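Local coordinates for DNA repair and recombination protein RadB (PDB 2CVH) that probably takes part in DNA repair and homologous recombination, binding DNA without promoting strand exchange and hydrolysing ATP only very weakly, at residues 8-21 and 195-209. Sequence-based numbering, arbitrary orientation.
Sequences SLDSLLGGGFAPGV and LERHRFRPEGLMAYF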
loop_
_atom_site.group_PDB
_atom_site.type_symbol
_atom_site.label_atom_id
_atom_site.label_comp_id
_atom_site.label_asym_id
_atom_site.label_seq_id
_atom_site.Cartn_x
_atom_site.Cartn_y
_atom_site.Cartn_z
ATOM N N SER A 8 14.271 -5.740 -8.096
ATOM C CA SER A 8 14.262 -6.639 -6.965
ATOM C C SER A 8 12.872 -6.879 -6.417
ATOM O O SER A 8 12.514 -8.011 -6.113
ATOM C CB SER A 8 15.194 -6.137 -5.849
ATOM O OG SER A 8 14.810 -4.874 -5.321
ATOM N N LEU A 9 12.117 -5.801 -6.223
ATOM C CA LEU A 9 10.761 -5.889 -5.695
ATOM C C LEU A 9 9.860 -6.702 -6.637
ATOM O O LEU A 9 9.033 -7.472 -6.188
ATOM C CB LEU A 9 10.199 -4.479 -5.412
ATOM C CG LEU A 9 10.810 -3.704 -4.226
ATOM C CD1 LEU A 9 10.357 -2.252 -4.159
ATOM C CD2 LEU A 9 10.412 -4.384 -2.925
ATOM N N ASP A 10 10.081 -6.576 -7.939
ATOM C CA ASP A 10 9.307 -7.300 -8.935
ATOM C C ASP A 10 9.686 -8.763 -8.931
ATOM O O ASP A 10 8.825 -9.604 -9.136
ATOM C CB ASP A 10 9.509 -6.716 -10.347
ATOM C CG ASP A 10 8.749 -5.405 -10.565
ATOM O OD1 ASP A 10 7.969 -4.991 -9.677
ATOM O OD2 ASP A 10 8.962 -4.768 -11.616
ATOM N N SER A 11 10.979 -9.055 -8.754
ATOM C CA SER A 11 11.488 -10.432 -8.679
ATOM C C SER A 11 10.865 -11.099 -7.456
ATOM O O SER A 11 10.324 -12.198 -7.547
ATOM C CB SER A 11 13.017 -10.459 -8.525
ATOM O OG SER A 11 13.650 -10.024 -9.704
ATOM N N LEU A 12 10.967 -10.441 -6.309
ATOM C CA LEU A 12 10.378 -10.942 -5.080
ATOM C C LEU A 12 8.859 -11.232 -5.243
ATOM O O LEU A 12 8.345 -12.259 -4.785
ATOM C CB LEU A 12 10.561 -9.906 -3.979
ATOM C CG LEU A 12 10.001 -10.308 -2.614
ATOM C CD1 LEU A 12 10.776 -11.478 -2.113
ATOM C CD2 LEU A 12 10.022 -9.157 -1.612
ATOM N N LEU A 13 8.151 -10.315 -5.894
ATOM C CA LEU A 13 6.710 -10.421 -6.073
ATOM C C LEU A 13 6.197 -11.192 -7.291
ATOM O O LEU A 13 4.991 -11.221 -7.520
ATOM C CB LEU A 13 6.093 -9.010 -6.081
ATOM C CG LEU A 13 6.097 -8.207 -4.794
ATOM C CD1 LEU A 13 5.778 -6.757 -5.100
ATOM C CD2 LEU A 13 5.104 -8.825 -3.803
ATOM N N GLY A 14 7.077 -11.771 -8.095
ATOM C CA GLY A 14 6.600 -12.479 -9.257
ATOM C C GLY A 14 6.196 -11.537 -10.383
ATOM O O GLY A 14 5.526 -11.963 -11.324
ATOM N N GLY A 15 6.565 -10.261 -10.282
ATOM C CA GLY A 15 6.275 -9.305 -11.336
ATOM C C GLY A 15 5.734 -7.949 -10.923
ATOM O O GLY A 15 5.758 -6.991 -11.694
ATOM N N GLY A 16 5.184 -7.872 -9.723
ATOM C CA GLY A 16 4.637 -6.620 -9.256
ATOM C C GLY A 16 3.456 -6.977 -8.402
ATOM O O GLY A 16 3.263 -8.135 -8.081
ATOM N N PHE A 17 2.661 -5.995 -8.033
ATOM C CA PHE A 17 1.506 -6.258 -7.217
ATOM C C PHE A 17 0.479 -7.061 -8.006
ATOM O O PHE A 17 0.349 -6.891 -9.222
ATOM C CB PHE A 17 0.937 -4.949 -6.711
ATOM C CG PHE A 17 1.814 -4.265 -5.700
ATOM C CD1 PHE A 17 1.633 -4.484 -4.345
ATOM C CD2 PHE A 17 2.784 -3.339 -6.110
ATOM C CE1 PHE A 17 2.388 -3.794 -3.401
ATOM C CE2 PHE A 17 3.550 -2.636 -5.170
ATOM C CZ PHE A 17 3.347 -2.867 -3.809
ATOM N N ALA A 18 -0.200 -7.972 -7.306
ATOM C CA ALA A 18 -1.193 -8.875 -7.883
ATOM C C ALA A 18 -2.589 -8.294 -7.999
ATOM O O ALA A 18 -3.122 -7.731 -7.042
ATOM C CB ALA A 18 -1.257 -10.139 -7.084
ATOM N N PRO A 19 -3.205 -8.434 -9.181
ATOM C CA PRO A 19 -4.550 -7.913 -9.386
ATOM C C PRO A 19 -5.578 -8.785 -8.695
ATOM O O PRO A 19 -5.400 -9.993 -8.583
ATOM C CB PRO A 19 -4.699 -7.958 -10.908
ATOM C CG PRO A 19 -3.871 -9.109 -11.312
ATOM C CD PRO A 19 -2.648 -8.965 -10.444
ATOM N N GLY A 20 -6.633 -8.161 -8.189
ATOM C CA GLY A 20 -7.689 -8.917 -7.557
ATOM C C GLY A 20 -7.403 -9.400 -6.168
ATOM O O GLY A 20 -8.114 -10.282 -5.682
ATOM N N VAL A 21 -6.351 -8.878 -5.538
ATOM C CA VAL A 21 -6.016 -9.266 -4.163
ATOM C C VAL A 21 -5.552 -8.051 -3.375
ATOM O O VAL A 21 -5.268 -6.987 -3.959
ATOM C CB VAL A 21 -4.920 -10.386 -4.084
ATOM C CG1 VAL A 21 -5.385 -11.647 -4.836
ATOM C CG2 VAL A 21 -3.615 -9.901 -4.625
ATOM N N LEU A 195 8.859 -10.558 1.991
ATOM C CA LEU A 195 7.590 -11.140 1.540
ATOM C C LEU A 195 7.155 -12.143 2.606
ATOM O O LEU A 195 7.546 -13.309 2.574
ATOM C CB LEU A 195 7.786 -11.873 0.218
ATOM C CG LEU A 195 6.509 -12.298 -0.493
ATOM C CD1 LEU A 195 5.579 -11.099 -0.700
ATOM C CD2 LEU A 195 6.865 -12.921 -1.794
ATOM N N GLU A 196 6.372 -11.671 3.560
ATOM C CA GLU A 196 5.909 -12.505 4.654
ATOM C C GLU A 196 4.773 -13.421 4.282
ATOM O O GLU A 196 4.552 -14.454 4.920
ATOM C CB GLU A 196 5.465 -11.627 5.803
ATOM C CG GLU A 196 6.520 -10.676 6.188
ATOM C CD GLU A 196 6.267 -10.125 7.528
ATOM O OE1 GLU A 196 5.128 -9.669 7.763
ATOM O OE2 GLU A 196 7.197 -10.192 8.356
ATOM N N ARG A 197 4.036 -13.041 3.255
ATOM C CA ARG A 197 2.923 -13.844 2.859
ATOM C C ARG A 197 2.633 -13.585 1.413
ATOM O O ARG A 197 2.646 -12.437 0.944
ATOM C CB ARG A 197 1.716 -13.503 3.730
ATOM C CG ARG A 197 0.498 -14.350 3.425
ATOM C CD ARG A 197 -0.221 -14.714 4.698
ATOM N NE ARG A 197 -1.201 -13.724 5.107
ATOM C CZ ARG A 197 -1.565 -13.511 6.368
ATOM N NH1 ARG A 197 -1.029 -14.203 7.366
ATOM N NH2 ARG A 197 -2.513 -12.638 6.628
ATOM N N HIS A 198 2.456 -14.666 0.678
ATOM C CA HIS A 198 2.137 -14.539 -0.714
ATOM C C HIS A 198 1.464 -15.805 -1.128
ATOM O O HIS A 198 1.631 -16.853 -0.504
ATOM C CB HIS A 198 3.373 -14.310 -1.558
ATOM C CG HIS A 198 3.078 -13.698 -2.891
ATOM N ND1 HIS A 198 2.875 -14.446 -4.033
ATOM C CD2 HIS A 198 2.959 -12.401 -3.261
ATOM C CE1 HIS A 198 2.649 -13.639 -5.051
ATOM N NE2 HIS A 198 2.693 -12.394 -4.610
ATOM N N ARG A 199 0.747 -15.709 -2.227
ATOM C CA ARG A 199 -0.008 -16.828 -2.730
ATOM C C ARG A 199 0.785 -17.894 -3.453
ATOM O O ARG A 199 0.418 -19.066 -3.406
ATOM C CB ARG A 199 -1.146 -16.300 -3.600
ATOM C CG ARG A 199 -2.149 -15.465 -2.804
ATOM C CD ARG A 199 -2.274 -14.058 -3.352
ATOM N NE ARG A 199 -2.535 -14.063 -4.785
ATOM C CZ ARG A 199 -1.690 -13.604 -5.697
ATOM N NH1 ARG A 199 -0.521 -13.095 -5.322
ATOM N NH2 ARG A 199 -2.015 -13.668 -6.984
ATOM N N PHE A 200 1.847 -17.505 -4.145
ATOM C CA PHE A 200 2.621 -18.493 -4.877
ATOM C C PHE A 200 4.129 -18.289 -4.795
ATOM O O PHE A 200 4.886 -19.232 -4.986
ATOM C CB PHE A 200 2.153 -18.567 -6.340
ATOM C CG PHE A 200 2.494 -17.343 -7.161
ATOM C CD1 PHE A 200 3.685 -17.285 -7.890
ATOM C CD2 PHE A 200 1.648 -16.233 -7.177
ATOM C CE1 PHE A 200 4.033 -16.139 -8.617
ATOM C CE2 PHE A 200 1.994 -15.081 -7.906
ATOM C CZ PHE A 200 3.189 -15.037 -8.621
ATOM N N ARG A 201 4.571 -17.064 -4.531
ATOM C CA ARG A 201 5.999 -16.776 -4.441
ATOM C C ARG A 201 6.513 -17.268 -3.104
ATOM O O ARG A 201 5.792 -17.177 -2.099
ATOM C CB ARG A 201 6.244 -15.262 -4.510
ATOM C CG ARG A 201 6.178 -14.641 -5.915
ATOM C CD ARG A 201 7.296 -15.157 -6.775
ATOM N NE ARG A 201 8.603 -14.824 -6.223
ATOM C CZ ARG A 201 9.733 -15.464 -6.513
ATOM N NH1 ARG A 201 9.733 -16.499 -7.346
ATOM N NH2 ARG A 201 10.885 -15.014 -6.022
ATOM N N PRO A 202 7.753 -17.814 -3.063
ATOM C CA PRO A 202 8.307 -18.294 -1.788
ATOM C C PRO A 202 8.292 -17.178 -0.741
ATOM O O PRO A 202 8.638 -16.031 -1.017
ATOM C CB PRO A 202 9.729 -18.692 -2.167
ATOM C CG PRO A 202 9.562 -19.219 -3.544
ATOM C CD PRO A 202 8.634 -18.191 -4.188
ATOM N N GLU A 203 7.839 -17.523 0.454
ATOM C CA GLU A 203 7.735 -16.592 1.546
ATOM C C GLU A 203 9.034 -16.503 2.326
ATOM O O GLU A 203 9.845 -17.427 2.304
ATOM C CB GLU A 203 6.559 -16.990 2.429
ATOM C CG GLU A 203 5.245 -16.985 1.658
ATOM C CD GLU A 203 4.039 -17.328 2.511
ATOM O OE1 GLU A 203 2.907 -17.266 1.998
ATOM O OE2 GLU A 203 4.202 -17.656 3.698
ATOM N N GLY A 204 9.234 -15.370 2.992
ATOM C CA GLY A 204 10.443 -15.144 3.747
ATOM C C GLY A 204 11.542 -14.513 2.902
ATOM O O GLY A 204 12.553 -14.070 3.458
ATOM N N LEU A 205 11.392 -14.537 1.572
ATOM C CA LEU A 205 12.380 -13.931 0.679
ATOM C C LEU A 205 12.417 -12.388 0.823
ATOM O O LEU A 205 11.480 -11.786 1.345
ATOM C CB LEU A 205 12.173 -14.374 -0.768
ATOM C CG LEU A 205 12.916 -15.622 -1.261
ATOM C CD1 LEU A 205 12.771 -16.766 -0.267
ATOM C CD2 LEU A 205 12.392 -16.037 -2.633
ATOM N N MET A 206 13.513 -11.775 0.370
ATOM C CA MET A 206 13.749 -10.336 0.510
ATOM C C MET A 206 14.216 -9.673 -0.764
ATOM O O MET A 206 14.767 -10.324 -1.635
ATOM C CB MET A 206 14.886 -10.082 1.501
ATOM C CG MET A 206 14.781 -10.847 2.780
ATOM S SD MET A 206 16.371 -10.912 3.602
ATOM C CE MET A 206 15.760 -10.503 5.176
ATOM N N ALA A 207 14.124 -8.342 -0.771
ATOM C CA ALA A 207 14.549 -7.511 -1.895
ATOM C C ALA A 207 15.076 -6.230 -1.273
ATOM O O ALA A 207 14.413 -5.607 -0.436
ATOM C CB ALA A 207 13.369 -7.192 -2.813
ATOM N N TYR A 208 16.304 -5.881 -1.624
ATOM C CA TYR A 208 16.927 -4.658 -1.124
ATOM C C TYR A 208 16.602 -3.509 -2.100
ATOM O O TYR A 208 16.513 -3.713 -3.327
ATOM C CB TYR A 208 18.452 -4.848 -1.034
ATOM C CG TYR A 208 18.858 -5.817 0.053
ATOM C CD1 TYR A 208 18.836 -5.432 1.396
ATOM C CD2 TYR A 208 19.185 -7.147 -0.256
ATOM C CE1 TYR A 208 19.118 -6.355 2.413
ATOM C CE2 TYR A 208 19.474 -8.079 0.758
ATOM C CZ TYR A 208 19.434 -7.674 2.083
ATOM O OH TYR A 208 19.694 -8.577 3.089
ATOM N N PHE A 209 16.394 -2.313 -1.572
ATOM C CA PHE A 209 16.129 -1.182 -2.440
ATOM C C PHE A 209 16.578 0.078 -1.712
ATOM O O PHE A 209 16.951 0.009 -0.539
ATOM C CB PHE A 209 14.625 -1.142 -2.833
ATOM C CG PHE A 209 13.674 -0.869 -1.670
ATOM C CD1 PHE A 209 13.207 -1.914 -0.860
ATOM C CD2 PHE A 209 13.204 0.422 -1.424
ATOM C CE1 PHE A 209 12.291 -1.670 0.163
ATOM C CE2 PHE A 209 12.283 0.670 -0.396
ATOM C CZ PHE A 209 11.829 -0.383 0.395
HETATM O O HOH W 1 9.436 -14.621 -3.162
#
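Arg201, whose CG lies beside its backbone N and anti to the carbonyl carbon (chi1 -78°), with further bends at chi2 and chi3, curls its chain against the C-terminal end of helix 8-12, while Leu12, whose CG is anti to its own backbone N (chi1 -179°), reaches the hairpin of strands 190-197 and 206-212. In this RecA-like ATPase fold the antiparallel hairpin at one side of the sheet thus receives the short N-terminal helix, which ends in a Schellman motif at Gly14. The arrangement illustrates how a helix end can be held through a single carbonyl, that of Leu12. Arg201 NE donates to Leu12 O at 3.0 Å, with the oxygen near the guanidinium plane but the donor 58° out of the carbonyl plane. A water bridges the same Leu12 O to Pro202 O, and Pro202 CD lies over one guanidinium face. Replacing Arg201 by alanine removes the guanidinium, and is likely to leave Leu12 O without its charged donor and a gap beside the Leu13-Gly14 backbone, where the arginine's CG and CD pack. Leu12 CD1 presses closely on Leu205 CB (3.5 Å) and also meets Leu195 CB, whereas Leu13 CD2 meets Leu195 CD1 at 3.9 Å. Farther along, Arg199 brings its guanidinium up to Ala18 CB, Val21 CG2 lies over one face of it, and NH1 is salt-bridged to Asp178. His198 ND1 accepts the backbone N-H groups of Phe200 and Arg201, two bonds that probably help fix the backbone from which Arg201 extends. Toward the helix start, Ala207 CB sits 3.5 Å from Ser8 O, and Ser8 OG lies 2.9 Å from Tyr208 O.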